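Local coordinates for protein aminotransferase (Streptomyces pactum, PDB 4ZM4) that belongs to the class-III aminotransferases, pyridoxal-phosphate-dependent enzymes with the fold of the PLP-dependent transferases, and is found here as an assembly of two chains, at residues V144-H149 and A213-E218. The protein carries 1 engineered substitution. Residues are numbered along the deposited sequence; the frame is centred on the assembly and turned at random.
Sequences VTFEGH and AAVIVE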
ATOM      1  N   VAL B 144     -13.454  18.570   0.042  1.00 13.96           N
ATOM      2  CA  VAL B 144     -14.867  18.230  -0.037  1.00 14.71           C
ATOM      3  C   VAL B 144     -15.027  16.777  -0.496  1.00 15.61           C
ATOM      4  O   VAL B 144     -14.347  16.337  -1.447  1.00 17.94           O
ATOM      5  CB  VAL B 144     -15.612  19.126  -1.039  1.00 14.93           C
ATOM      6  CG1 VAL B 144     -17.046  18.643  -1.239  1.00 14.76           C
ATOM      7  CG2 VAL B 144     -15.588  20.602  -0.592  1.00 15.30           C
ATOM      8  N   THR B 145     -15.885  16.035   0.207  1.00 15.29           N
ATOM      9  CA  THR B 145     -16.223  14.666  -0.156  1.00 15.83           C
ATOM     10  C   THR B 145     -17.737  14.528  -0.333  1.00 16.48           C
ATOM     11  O   THR B 145     -18.497  15.436   0.020  1.00 17.83           O
ATOM     12  CB  THR B 145     -15.791  13.688   0.940  1.00 14.61           C
ATOM     13  OG1 THR B 145     -16.472  14.004   2.150  1.00 14.15           O
ATOM     14  CG2 THR B 145     -14.329  13.757   1.190  1.00 14.35           C
ATOM     15  N   PHE B 146     -18.173  13.398  -0.863  1.00 16.48           N
ATOM     16  CA  PHE B 146     -19.606  13.106  -0.929  1.00 16.83           C
ATOM     17  C   PHE B 146     -19.935  11.866  -0.107  1.00 16.85           C
ATOM     18  O   PHE B 146     -19.171  10.911  -0.062  1.00 16.85           O
ATOM     19  CB  PHE B 146     -20.070  12.942  -2.390  1.00 16.95           C
ATOM     20  CG  PHE B 146     -19.928  14.199  -3.207  1.00 16.69           C
ATOM     21  CD1 PHE B 146     -20.956  15.125  -3.270  1.00 16.00           C
ATOM     22  CD2 PHE B 146     -18.765  14.446  -3.935  1.00 17.28           C
ATOM     23  CE1 PHE B 146     -20.844  16.258  -4.056  1.00 16.11           C
ATOM     24  CE2 PHE B 146     -18.638  15.616  -4.701  1.00 17.97           C
ATOM     25  CZ  PHE B 146     -19.692  16.514  -4.769  1.00 16.61           C
ATOM     26  N   GLU B 147     -21.130  11.849   0.458  1.00 18.28           N
ATOM     27  CA  GLU B 147     -21.562  10.767   1.309  1.00 17.95           C
ATOM     28  C   GLU B 147     -21.674   9.453   0.564  1.00 17.73           C
ATOM     29  O   GLU B 147     -22.350   9.344  -0.477  1.00 17.22           O
ATOM     30  CB  GLU B 147     -22.909  11.085   1.951  1.00 18.97           C
ATOM     31  CG  GLU B 147     -23.233  10.098   3.068  1.00 20.28           C
ATOM     32  CD  GLU B 147     -24.535  10.400   3.754  1.00 20.78           C
ATOM     33  OE1 GLU B 147     -25.490  10.786   3.053  1.00 21.85           O
ATOM     34  OE2 GLU B 147     -24.598  10.231   4.982  1.00 24.56           O
ATOM     35  N   GLY B 148     -21.023   8.439   1.136  1.00 17.94           N
ATOM     36  CA  GLY B 148     -20.968   7.089   0.553  1.00 17.07           C
ATOM     37  C   GLY B 148     -19.763   6.881  -0.357  1.00 17.06           C
ATOM     38  O   GLY B 148     -19.452   5.759  -0.693  1.00 16.26           O
ATOM     39  N   HIS B 149     -19.099   7.968  -0.750  1.00 16.65           N
ATOM     40  CA  HIS B 149     -17.947   7.899  -1.624  1.00 16.08           C
ATOM     41  C   HIS B 149     -16.729   7.524  -0.779  1.00 15.78           C
ATOM     42  O   HIS B 149     -16.474   8.117   0.242  1.00 14.38           O
ATOM     43  CB  HIS B 149     -17.697   9.224  -2.348  1.00 15.77           C
ATOM     44  CG  HIS B 149     -18.749   9.557  -3.365  1.00 16.55           C
ATOM     45  ND1 HIS B 149     -18.463   9.871  -4.669  1.00 16.23           N
ATOM     46  CD2 HIS B 149     -20.099   9.613  -3.263  1.00 17.60           C
ATOM     47  CE1 HIS B 149     -19.582  10.098  -5.334  1.00 16.48           C
ATOM     48  NE2 HIS B 149     -20.591   9.949  -4.504  1.00 16.40           N
ATOM     49  N   ALA B 213      -9.324  23.446  -1.223  1.00 18.43           N
ATOM     50  CA  ALA B 213      -8.185  22.890  -1.939  1.00 17.04           C
ATOM     51  C   ALA B 213      -8.627  21.912  -3.011  1.00 18.40           C
ATOM     52  O   ALA B 213      -8.081  21.898  -4.116  1.00 18.43           O
ATOM     53  CB  ALA B 213      -7.247  22.192  -0.968  1.00 18.49           C
ATOM     54  N   ALA B 214      -9.573  21.032  -2.682  1.00 20.01           N
ATOM     55  CA  ALA B 214      -9.998  19.963  -3.610  1.00 19.23           C
ATOM     56  C   ALA B 214     -11.410  19.479  -3.339  1.00 19.08           C
ATOM     57  O   ALA B 214     -11.879  19.464  -2.216  1.00 19.65           O
ATOM     58  CB  ALA B 214      -9.036  18.780  -3.556  1.00 19.66           C
ATOM     59  N   VAL B 215     -12.075  19.059  -4.400  1.00 19.54           N
ATOM     60  CA  VAL B 215     -13.216  18.202  -4.303  1.00 18.33           C
ATOM     61  C   VAL B 215     -12.775  16.820  -4.784  1.00 19.56           C
ATOM     62  O   VAL B 215     -12.356  16.660  -5.941  1.00 20.60           O
ATOM     63  CB  VAL B 215     -14.347  18.676  -5.180  1.00 18.00           C
ATOM     64  CG1 VAL B 215     -15.534  17.734  -5.030  1.00 18.25           C
ATOM     65  CG2 VAL B 215     -14.739  20.110  -4.815  1.00 18.82           C
ATOM     66  N   ILE B 216     -12.896  15.803  -3.925  1.00 18.65           N
ATOM     67  CA  ILE B 216     -12.636  14.441  -4.361  1.00 18.46           C
ATOM     68  C   ILE B 216     -13.966  13.714  -4.559  1.00 18.32           C
ATOM     69  O   ILE B 216     -14.913  13.942  -3.775  1.00 18.81           O
ATOM     70  CB  ILE B 216     -11.692  13.680  -3.403  1.00 19.99           C
ATOM     71  CG1 ILE B 216     -11.338  12.298  -3.958  1.00 19.31           C
ATOM     72  CG2 ILE B 216     -12.310  13.540  -2.017  1.00 21.24           C
ATOM     73  CD1 ILE B 216     -10.057  11.706  -3.402  1.00 19.75           C
ATOM     74  N   VAL B 217     -14.038  12.859  -5.596  1.00 15.32           N
ATOM     75  CA  VAL B 217     -15.290  12.258  -5.979  1.00 15.77           C
ATOM     76  C   VAL B 217     -15.110  10.950  -6.768  1.00 15.97           C
ATOM     77  O   VAL B 217     -14.177  10.822  -7.567  1.00 16.63           O
ATOM     78  CB  VAL B 217     -16.098  13.264  -6.801  1.00 15.54           C
ATOM     79  CG1 VAL B 217     -15.399  13.545  -8.105  1.00 15.19           C
ATOM     80  CG2 VAL B 217     -17.523  12.759  -7.032  1.00 16.38           C
ATOM     81  N   GLU B 218     -15.968   9.970  -6.498  1.00 15.19           N
ATOM     82  CA  GLU B 218     -16.125   8.798  -7.358  1.00 15.11           C
ATOM     83  C   GLU B 218     -17.027   9.212  -8.493  1.00 15.90           C
ATOM     84  O   GLU B 218     -18.226   9.410  -8.301  1.00 15.62           O
ATOM     85  CB  GLU B 218     -16.769   7.615  -6.623  1.00 14.60           C
ATOM     86  CG  GLU B 218     -15.882   6.931  -5.593  1.00 14.08           C
ATOM     87  CD  GLU B 218     -16.546   5.705  -5.002  1.00 13.60           C
ATOM     88  OE1 GLU B 218     -17.053   4.846  -5.783  1.00 14.13           O
ATOM     89  OE2 GLU B 218     -16.578   5.581  -3.754  1.00 12.04           O
TER
HETATM   90  O   HOH W   1     -16.043  12.054  -2.205  1.00 28.47           O
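Val144 pairs with Val215 in a parallel bridge between neighbouring strands of the mixed seven-stranded sheet, the core of the large domain in this PLP-dependent fold. Two backbone bonds flank the bridge: Val144 N gives to Ala214 O (2.9 Å), and Val144 O takes Ile216 N (2.9 Å). Beyond them the strands part, and a water fills in, donating to Ile216 O and accepting from Phe146 N. Thr145 OG1 hydrogen-bonds to Val191 O of strand 190-193.

Among the apolar contacts, Val144 and Val215 lie side by side on the face covered by helix 198-208. The Phe146 ring slants across the same face, CD2 reaching Val217 CG2 (3.7 Å) and CE2 reaching Val215 CG1 (3.8 Å). On the other face, Thr145 CG2 meets Ile216 CG2 (3.8 Å).

A type II turn from Phe146 to His149, with Gly148 at positive phi, brings the imidazole over Phe146 CB and beside Val217. Glu218 touches the bound P3B; its OE1 hydrogen-bonds to Ala222 N, its OE2 to Tyr150 N and Asn223 ND2. His149 CG lies anti to its carbonyl carbon (chi1 -69°), turning the ring edge to Glu218, whose N-H donates to ND1 (His149 ND1 to Glu218 N 3.1 Å), the donor 4° out of the ring plane.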